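Glutaredoxin (Methanosarcina acetivorans, PDB 5CAX) probably transfers electrons as a glutaredoxin-like thiol oxidoreductase, reducing protein disulfides with coenzyme M as the source of reducing power. Local coordinates at residues K65-S68 with S73-F76. Sequence-based numbering, arbitrary orientation.
Sequences KQVS and SVSF. With CD (cadmium ion), chain G.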
loop_
_atom_site.group_PDB
_atom_site.type_symbol
_atom_site.label_atom_id
_atom_site.label_comp_id
_atom_site.label_asym_id
_atom_site.label_seq_id
_atom_site.Cartn_x
_atom_site.Cartn_y
_atom_site.Cartn_z
ATOM N N LYS A 65 0.500 -2.544 13.116
ATOM C CA LYS A 65 -0.575 -1.934 13.899
ATOM C C LYS A 65 -1.406 -0.953 13.075
ATOM O O LYS A 65 -2.606 -0.809 13.285
ATOM C CB LYS A 65 0.011 -1.227 15.123
ATOM C CG LYS A 65 -0.812 -1.366 16.387
ATOM C CD LYS A 65 0.043 -1.894 17.530
ATOM C CE LYS A 65 1.272 -1.020 17.724
ATOM N NZ LYS A 65 1.999 -1.326 18.982
ATOM N N GLN A 66 -0.758 -0.258 12.154
ATOM C CA GLN A 66 -1.469 0.621 11.249
ATOM C C GLN A 66 -2.342 -0.188 10.291
ATOM O O GLN A 66 -3.505 0.142 10.061
ATOM C CB GLN A 66 -0.464 1.508 10.489
ATOM C CG GLN A 66 -0.928 2.152 9.165
ATOM C CD GLN A 66 -1.790 3.385 9.339
ATOM O OE1 GLN A 66 -2.356 3.635 10.421
ATOM N NE2 GLN A 66 -1.866 4.193 8.279
ATOM N N VAL A 67 -1.765 -1.230 9.711
ATOM C CA VAL A 67 -2.501 -2.085 8.784
ATOM C C VAL A 67 -3.775 -2.648 9.423
ATOM O O VAL A 67 -4.828 -2.666 8.792
ATOM C CB VAL A 67 -1.606 -3.239 8.248
ATOM C CG1 VAL A 67 -2.440 -4.332 7.624
ATOM C CG2 VAL A 67 -0.607 -2.702 7.224
ATOM N N SER A 68 -3.690 -3.069 10.681
ATOM C CA SER A 68 -4.831 -3.683 11.347
ATOM C C SER A 68 -5.979 -2.701 11.624
ATOM O O SER A 68 -7.121 -3.129 11.779
ATOM C CB SER A 68 -4.400 -4.366 12.649
ATOM O OG SER A 68 -3.770 -3.481 13.535
ATOM N N SER A 73 -7.675 -8.420 9.521
ATOM C CA SER A 73 -7.044 -9.662 9.089
ATOM C C SER A 73 -5.549 -9.502 9.066
ATOM O O SER A 73 -4.805 -10.473 9.154
ATOM C CB SER A 73 -7.519 -10.042 7.699
ATOM O OG SER A 73 -8.922 -10.147 7.706
ATOM N N VAL A 74 -5.132 -8.250 8.942
ATOM C CA VAL A 74 -3.730 -7.881 8.780
ATOM C C VAL A 74 -3.136 -8.733 7.666
ATOM O O VAL A 74 -2.163 -9.461 7.867
ATOM C CB VAL A 74 -2.909 -8.024 10.090
ATOM C CG1 VAL A 74 -1.622 -7.209 9.984
ATOM C CG2 VAL A 74 -3.720 -7.534 11.286
ATOM N N SER A 75 -3.794 -8.741 6.518
ATOM C CA SER A 75 -3.238 -9.477 5.392
ATOM C C SER A 75 -2.606 -8.463 4.453
ATOM O O SER A 75 -2.913 -7.271 4.515
ATOM C CB SER A 75 -4.307 -10.307 4.666
ATOM O OG SER A 75 -5.226 -9.462 4.005
ATOM N N PHE A 76 -1.729 -8.924 3.577
ATOM C CA PHE A 76 -1.070 -8.004 2.654
ATOM C C PHE A 76 -1.325 -8.546 1.256
ATOM O O PHE A 76 -1.300 -9.767 1.075
ATOM C CB PHE A 76 0.424 -7.881 2.967
ATOM C CG PHE A 76 0.708 -7.454 4.384
ATOM C CD1 PHE A 76 0.733 -6.109 4.732
ATOM C CD2 PHE A 76 0.928 -8.400 5.380
ATOM C CE1 PHE A 76 0.977 -5.704 6.037
ATOM C CE2 PHE A 76 1.171 -8.006 6.691
ATOM C CZ PHE A 76 1.198 -6.655 7.018
HETATM CD CD CD G . 0.819 -10.638 -0.176
#
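V67, near the C-terminal end of helix 57-70, reaches V74 and F76 in the loop that joins this helix to strand 78-81 of the thioredoxin fold of the glutaredoxins. The chain reverses within a few residues, bringing the CA atoms of S68 and V74 to 5.0 Å from each other. No hydrogen bond links the two segments, and apolar contact joins them.

The methyls of V67 work in two directions. CG1, anti to the backbone N (chi1 164°), lies 3.8 Å from CG1 of V74 and also comes within 4.0 Å of CE1 of F76, while CG2 makes the closer contact with F76 CE1 at 3.6 Å, obliquely to the ring. A beta-branched valine suits this buried place because its short fork serves two neighbours at once. V74 is forked in the same way: its other methyl, CG2, packs against CB of S68 at 3.5 Å. Its backbone is in the left-handed helical region (phi 50°, psi 52°), an uncommon conformation for a beta-branched residue, and this helps to turn the loop. I64, one helical turn before S68, also touches V74 and F76, and Y25 of strand 22-26 meets both V67 and F76.

The polar groups find partners other than across the contact. The hydroxyl of S68 turns back along its helix and donates to the carbonyl O of K65, OG to O 2.9 Å, from above the carbonyl plane; a small serine can satisfy its hydroxyl this way while offering CB to V74. S75 OG is hydrogen-bonded to ND2 of N71, between the two segments.

F76 serves both sides: ring atom CE1 reaches V67, and its backbone carbonyl O, together with C30 SG, binds the cadmium ion, F76 O lying 2.6 Å from the metal.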